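Local coordinates for protein putative modulator of DNA gyrase (Bacteroides thetaiotaomicron, PDB 1VPB) that belongs to the PmbA/TldD (peptidase U62) family and probably acts as a metallopeptidase, at residues 395-398 / 403-406; 370-375 / 446-451. All blocks are in the same frame, centred on the assembly; numbering follows the deposited sequence.

Contact 1: 395-398 / 403-406; sequences GFLI and LTQP
The ring of Phe-396 meets the strand across from it with an edge: the carbonyl O of Thr-404 lies close to the ring plane, 3.4 Å from CD2. Obliquely to the ring, neither squarely over a face nor at the rim, come CA of Pro-406 and CD1 of Leu-403, and the CE2 corner also packs on Pro-406 CB at 3.8 Å. This is the turn-proximal end of a beta hairpin formed by strands 388-399 and 402-413, and a beta bulge interrupts it. Phe-396 with Pro-406 and Ile-398 with Leu-403 are both antiparallel non-hydrogen-bonded pairs, yet between them the single residue Leu-397 faces two, Thr-404 and Gln-405, so the register shifts by one. Leu-397 spans the bulge with both its backbone polar groups. Its N donates to Gln-405 O in a nearly straight bond (2.8 Å, 168° at the hydrogen), and its O accepts from Thr-404 N, also at 2.8 Å. All four side chains of the two bridge pairs lie on one face of the sheet, where Leu-403 and Ile-398 run side by side and touch through CD2 and CG1 at 3.9 Å; Ile-365 of helix 361-366 packs against both. Leu-397 directs its CB toward the opposing strand, 3.6 Å from Thr-404 OG1, and CG, anti to the backbone N (chi1 -171°), lies 3.8 Å from the same Thr-404 OG1, a hydroxyl hydrogen-bonded to Glu-399 near the turn. Where the bulge ends, the CA-H of Pro-406, in its non-hydrogen-bonded pair, makes a bent CA-H...O contact with Gly-395 O, 3.4 Å from Pro-406 CA to that oxygen.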
ATOM      1  N   GLY A 395     -25.480   4.776  -7.368  1.00 36.29           N
ATOM      2  CA  GLY A 395     -25.878   5.066  -8.732  1.00 37.33           C
ATOM      3  C   GLY A 395     -27.259   5.691  -8.826  1.00 38.32           C
ATOM      4  O   GLY A 395     -27.584   6.662  -8.129  1.00 38.76           O
ATOM      5  N   PHE A 396     -28.073   5.140  -9.720  1.00 40.05           N
ATOM      6  CA  PHE A 396     -29.406   5.636  -9.951  1.00 40.27           C
ATOM      7  C   PHE A 396     -30.389   4.520 -10.191  1.00 39.97           C
ATOM      8  O   PHE A 396     -30.066   3.512 -10.841  1.00 37.18           O
ATOM      9  CB  PHE A 396     -29.419   6.539 -11.173  1.00 40.83           C
ATOM     10  CG  PHE A 396     -28.831   7.869 -10.912  1.00 43.33           C
ATOM     11  CD1 PHE A 396     -27.475   8.069 -11.073  1.00 45.40           C
ATOM     12  CD2 PHE A 396     -29.640   8.915 -10.457  1.00 40.04           C
ATOM     13  CE1 PHE A 396     -26.908   9.299 -10.803  1.00 47.55           C
ATOM     14  CE2 PHE A 396     -29.081  10.147 -10.197  1.00 47.46           C
ATOM     15  CZ  PHE A 396     -27.697  10.327 -10.376  1.00 44.04           C
ATOM     16  N   LEU A 397     -31.598   4.732  -9.700  1.00 37.72           N
ATOM     17  CA  LEU A 397     -32.722   3.914 -10.105  1.00 38.89           C
ATOM     18  C   LEU A 397     -33.021   4.210 -11.581  1.00 38.77           C
ATOM     19  O   LEU A 397     -32.868   5.354 -12.040  1.00 38.47           O
ATOM     20  CB  LEU A 397     -33.914   4.229  -9.207  1.00 37.64           C
ATOM     21  CG  LEU A 397     -35.175   3.394  -9.258  1.00 44.20           C
ATOM     22  CD1 LEU A 397     -34.836   1.920  -9.030  1.00 42.65           C
ATOM     23  CD2 LEU A 397     -36.183   3.913  -8.215  1.00 42.30           C
ATOM     24  N   ILE A 398     -33.439   3.173 -12.315  1.00 39.65           N
ATOM     25  CA  ILE A 398     -33.863   3.284 -13.722  1.00 37.21           C
ATOM     26  C   ILE A 398     -35.306   2.860 -13.767  1.00 38.63           C
ATOM     27  O   ILE A 398     -35.610   1.750 -13.358  1.00 39.10           O
ATOM     28  CB  ILE A 398     -33.069   2.347 -14.683  1.00 38.22           C
ATOM     29  CG1 ILE A 398     -31.545   2.506 -14.559  1.00 35.39           C
ATOM     30  CG2 ILE A 398     -33.469   2.629 -16.115  1.00 37.06           C
ATOM     31  CD1 ILE A 398     -30.753   1.433 -15.302  1.00 34.19           C
ATOM     32  N   LEU A 403     -33.266   7.594 -15.742  1.00 38.54           N
ATOM     33  CA  LEU A 403     -32.645   7.636 -14.439  1.00 39.01           C
ATOM     34  C   LEU A 403     -33.508   8.469 -13.531  1.00 38.57           C
ATOM     35  O   LEU A 403     -33.899   9.595 -13.895  1.00 38.02           O
ATOM     36  CB  LEU A 403     -31.242   8.244 -14.520  1.00 38.90           C
ATOM     37  CG  LEU A 403     -30.192   7.578 -15.418  1.00 38.59           C
ATOM     38  CD1 LEU A 403     -28.853   8.163 -15.171  1.00 40.30           C
ATOM     39  CD2 LEU A 403     -30.169   6.099 -15.158  1.00 40.51           C
ATOM     40  N   THR A 404     -33.853   7.937 -12.363  1.00 38.55           N
ATOM     41  CA  THR A 404     -34.622   8.723 -11.407  1.00 41.44           C
ATOM     42  C   THR A 404     -33.855   8.883 -10.100  1.00 41.25           C
ATOM     43  O   THR A 404     -32.908   9.668 -10.044  1.00 42.80           O
ATOM     44  CB  THR A 404     -36.043   8.145 -11.205  1.00 41.28           C
ATOM     45  OG1 THR A 404     -35.970   6.782 -10.763  1.00 37.27           O
ATOM     46  CG2 THR A 404     -36.788   8.068 -12.549  1.00 41.64           C
ATOM     47  N   GLN A 405     -34.261   8.155  -9.065  1.00 39.99           N
ATOM     48  CA  GLN A 405     -33.754   8.396  -7.724  1.00 39.12           C
ATOM     49  C   GLN A 405     -32.292   8.076  -7.636  1.00 39.44           C
ATOM     50  O   GLN A 405     -31.857   7.010  -8.114  1.00 37.42           O
ATOM     51  CB  GLN A 405     -34.514   7.545  -6.708  1.00 37.21           C
ATOM     52  CG  GLN A 405     -34.176   7.903  -5.261  1.00 45.53           C
ATOM     53  CD  GLN A 405     -34.325   6.738  -4.310  1.00 47.65           C
ATOM     54  OE1 GLN A 405     -33.318   6.147  -3.888  1.00 56.20           O
ATOM     55  NE2 GLN A 405     -35.566   6.372  -3.994  1.00 49.50           N
ATOM     56  N   PRO A 406     -31.493   8.971  -7.071  1.00 37.06           N
ATOM     57  CA  PRO A 406     -30.084   8.638  -6.819  1.00 37.60           C
ATOM     58  C   PRO A 406     -30.006   7.603  -5.708  1.00 36.81           C
ATOM     59  O   PRO A 406     -30.788   7.660  -4.750  1.00 40.40           O
ATOM     60  CB  PRO A 406     -29.460   9.964  -6.384  1.00 39.86           C
ATOM     61  CG  PRO A 406     -30.548  10.900  -6.193  1.00 38.05           C
ATOM     62  CD  PRO A 406     -31.841  10.330  -6.642  1.00 40.17           C
TER

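Contact 2: 370-375 / 446-451; sequences KGILVT and VDFSGL
Ile-372 and Phe-448 reach for each other from opposite directions, and the terminal methyl of the isoleucine settles on the flat of the ring. CD1 of Ile-372 stands 3.8 Å from the ring centroid of Phe-448 and 15° off its normal, a CH-pi contact over one face. The methyl is displaced toward the rim, with Phe-448 CD2 its nearest ring atom at 3.7 Å. An extended side chain (chi2 179°) carries CD1 this far over the ring, while CB and CG2 of Ile-372 follow behind and meet the far end of the ring, CB at 4.0 Å from Phe-448 CZ. Val-374, two residues along the same strand, adds a looser touch from another side: its CG2 lies near the ring plane, 4.4 Å from Phe-448 CE2. No hydrogen bond joins the two segments, whose closest CA atoms, those of Ile-372 and Phe-448, are 9.0 Å apart. A serine in place of Phe-448 would probably open a gap beneath the Ile-372 methyl and leave Val-374 without its aromatic neighbour. The contact is buried, packed among the strands of one mixed sheet of the C-terminal domain: strand 245-251 pairs with both 370-378 and 446-450, and the ring is further packed by Met-249 of that strand, Ile-393 of strand 388-399 and Met-410 of strand 402-413.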
ATOM      1  N   LYS A 370     -36.994  -1.629 -15.279  1.00 39.75           N
ATOM      2  CA  LYS A 370     -36.771  -1.501 -13.841  1.00 39.96           C
ATOM      3  C   LYS A 370     -35.384  -1.954 -13.505  1.00 35.30           C
ATOM      4  O   LYS A 370     -35.069  -3.146 -13.577  1.00 35.18           O
ATOM      5  CB  LYS A 370     -37.769  -2.327 -13.046  1.00 40.45           C
ATOM      6  CG  LYS A 370     -37.568  -2.316 -11.529  1.00 42.53           C
ATOM      7  CD  LYS A 370     -38.710  -3.072 -10.810  1.00 44.60           C
ATOM      8  CE  LYS A 370     -38.372  -3.321  -9.343  1.00 52.24           C
ATOM      9  NZ  LYS A 370     -39.436  -4.086  -8.642  1.00 63.58           N
ATOM     10  N   GLY A 371     -34.524  -1.003 -13.171  1.00 33.99           N
ATOM     11  CA  GLY A 371     -33.148  -1.351 -12.966  1.00 32.15           C
ATOM     12  C   GLY A 371     -32.472  -0.380 -12.049  1.00 32.66           C
ATOM     13  O   GLY A 371     -33.097   0.548 -11.536  1.00 33.80           O
ATOM     14  N   ILE A 372     -31.197  -0.637 -11.865  1.00 34.43           N
ATOM     15  CA  ILE A 372     -30.286   0.251 -11.155  1.00 36.24           C
ATOM     16  C   ILE A 372     -29.047   0.394 -12.000  1.00 35.24           C
ATOM     17  O   ILE A 372     -28.443  -0.593 -12.442  1.00 32.76           O
ATOM     18  CB  ILE A 372     -29.944  -0.340  -9.764  1.00 34.78           C
ATOM     19  CG1 ILE A 372     -31.202  -0.316  -8.899  1.00 37.44           C
ATOM     20  CG2 ILE A 372     -28.757   0.418  -9.121  1.00 33.62           C
ATOM     21  CD1 ILE A 372     -31.023  -0.905  -7.495  1.00 41.50           C
ATOM     22  N   LEU A 373     -28.638   1.641 -12.202  1.00 36.72           N
ATOM     23  CA  LEU A 373     -27.383   1.930 -12.848  1.00 36.65           C
ATOM     24  C   LEU A 373     -26.355   2.045 -11.734  1.00 35.18           C
ATOM     25  O   LEU A 373     -26.531   2.835 -10.814  1.00 36.85           O
ATOM     26  CB  LEU A 373     -27.477   3.250 -13.614  1.00 37.30           C
ATOM     27  CG  LEU A 373     -26.105   3.786 -14.061  1.00 37.09           C
ATOM     28  CD1 LEU A 373     -25.401   2.895 -15.070  1.00 36.00           C
ATOM     29  CD2 LEU A 373     -26.270   5.207 -14.592  1.00 40.48           C
ATOM     30  N   VAL A 374     -25.294   1.258 -11.819  1.00 35.64           N
ATOM     31  CA  VAL A 374     -24.183   1.313 -10.869  1.00 36.17           C
ATOM     32  C   VAL A 374     -23.064   2.223 -11.365  1.00 38.01           C
ATOM     33  O   VAL A 374     -22.425   1.974 -12.394  1.00 36.28           O
ATOM     34  CB  VAL A 374     -23.645  -0.110 -10.583  1.00 37.39           C
ATOM     35  CG1 VAL A 374     -22.381  -0.056  -9.696  1.00 40.35           C
ATOM     36  CG2 VAL A 374     -24.750  -0.911  -9.916  1.00 35.48           C
ATOM     37  N   THR A 375     -22.842   3.312 -10.635  1.00 40.41           N
ATOM     38  CA  THR A 375     -21.789   4.250 -11.006  1.00 40.52           C
ATOM     39  C   THR A 375     -20.604   4.171 -10.073  1.00 41.98           C
ATOM     40  O   THR A 375     -19.637   4.949 -10.212  1.00 38.76           O
ATOM     41  CB  THR A 375     -22.337   5.694 -11.005  1.00 40.48           C
ATOM     42  OG1 THR A 375     -22.865   6.042  -9.711  1.00 36.44           O
ATOM     43  CG2 THR A 375     -23.489   5.818 -11.959  1.00 42.07           C
ATOM     44  N   VAL A 446     -30.746  -9.295 -10.947  1.00 35.26           N
ATOM     45  CA  VAL A 446     -29.655  -9.172  -9.979  1.00 33.78           C
ATOM     46  C   VAL A 446     -30.264  -8.707  -8.643  1.00 34.66           C
ATOM     47  O   VAL A 446     -31.138  -7.841  -8.622  1.00 35.44           O
ATOM     48  CB  VAL A 446     -28.598  -8.171 -10.457  1.00 35.24           C
ATOM     49  CG1 VAL A 446     -27.507  -7.949  -9.401  1.00 36.50           C
ATOM     50  CG2 VAL A 446     -27.956  -8.660 -11.765  1.00 34.45           C
ATOM     51  N   ASP A 447     -29.780  -9.301  -7.550  1.00 34.91           N
ATOM     52  CA  ASP A 447     -30.238  -9.011  -6.198  1.00 36.67           C
ATOM     53  C   ASP A 447     -29.558  -7.804  -5.584  1.00 35.15           C
ATOM     54  O   ASP A 447     -28.317  -7.731  -5.520  1.00 38.86           O
ATOM     55  CB  ASP A 447     -30.024 -10.238  -5.303  1.00 37.15           C
ATOM     56  CG  ASP A 447     -31.137 -11.209  -5.417  1.00 44.98           C
ATOM     57  OD1 ASP A 447     -32.280 -10.835  -5.042  1.00 55.26           O
ATOM     58  OD2 ASP A 447     -30.963 -12.352  -5.856  1.00 56.43           O
ATOM     59  N   PHE A 448     -30.404  -6.860  -5.160  1.00 38.04           N
ATOM     60  CA  PHE A 448     -29.978  -5.686  -4.381  1.00 38.22           C
ATOM     61  C   PHE A 448     -30.722  -5.700  -3.051  1.00 37.68           C
ATOM     62  O   PHE A 448     -31.940  -5.952  -3.014  1.00 37.29           O
ATOM     63  CB  PHE A 448     -30.290  -4.371  -5.101  1.00 38.03           C
ATOM     64  CG  PHE A 448     -29.550  -4.184  -6.385  1.00 39.28           C
ATOM     65  CD1 PHE A 448     -29.980  -4.840  -7.548  1.00 36.13           C
ATOM     66  CD2 PHE A 448     -28.450  -3.330  -6.459  1.00 36.34           C
ATOM     67  CE1 PHE A 448     -29.318  -4.663  -8.742  1.00 38.89           C
ATOM     68  CE2 PHE A 448     -27.760  -3.156  -7.647  1.00 45.73           C
ATOM     69  CZ  PHE A 448     -28.185  -3.831  -8.800  1.00 44.16           C
ATOM     70  N   SER A 449     -29.989  -5.388  -1.987  1.00 40.72           N
ATOM     71  CA  SER A 449     -30.558  -5.324  -0.639  1.00 44.36           C
ATOM     72  C   SER A 449     -30.010  -4.139   0.143  1.00 44.37           C
ATOM     73  O   SER A 449     -28.887  -3.703  -0.076  1.00 42.48           O
ATOM     74  CB  SER A 449     -30.219  -6.602   0.098  1.00 44.78           C
ATOM     75  OG  SER A 449     -28.839  -6.889  -0.049  1.00 50.62           O
ATOM     76  N   GLY A 450     -30.797  -3.647   1.090  1.00 53.03           N
ATOM     77  CA  GLY A 450     -30.392  -2.486   1.894  1.00 59.44           C
ATOM     78  C   GLY A 450     -29.288  -2.770   2.906  1.00 64.23           C
ATOM     79  O   GLY A 450     -29.288  -3.850   3.520  1.00 65.95           O
ATOM     80  N   LEU A 451     -28.337  -1.825   3.022  1.00 68.69           N
ATOM     81  CA  LEU A 451     -27.385  -1.660   4.170  1.00 72.51           C
ATOM     82  C   LEU A 451     -26.077  -0.954   3.770  1.00 73.36           C
ATOM     83  O   LEU A 451     -25.845   0.212   4.095  1.00 73.92           O
ATOM     84  CB  LEU A 451     -27.042  -2.979   4.891  1.00 73.78           C
ATOM     85  CG  LEU A 451     -27.745  -3.333   6.218  1.00 74.27           C
ATOM     86  CD1 LEU A 451     -29.260  -3.024   6.301  1.00 72.49           C
ATOM     87  CD2 LEU A 451     -27.477  -4.819   6.504  1.00 75.06           C
ATOM     88  OXT LEU A 451     -25.193  -1.528   3.134  1.00 74.83           O
TER

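Both contacts belong to one mixed sheet, and backbone bonds tie them together: strand 388-399 pairs with strand 370-378, with probable hydrogen bonds Phe-396 O to Leu-373 N (2.7 Å) and Ile-398 N to Gly-371 O (2.8 Å). Contact 1 is partly buried and joins sequence neighbours near a hairpin turn, combining main-chain hydrogen bonds with apolar packing on one face. Contact 2 is fully buried and brings together segments 71 residues apart through side chains alone. Strand 370-378 serves both, since Leu-373 packs against Ile-398 and Leu-403 of contact 1, whereas Ile-372 and Val-374 point to the ring of Phe-448.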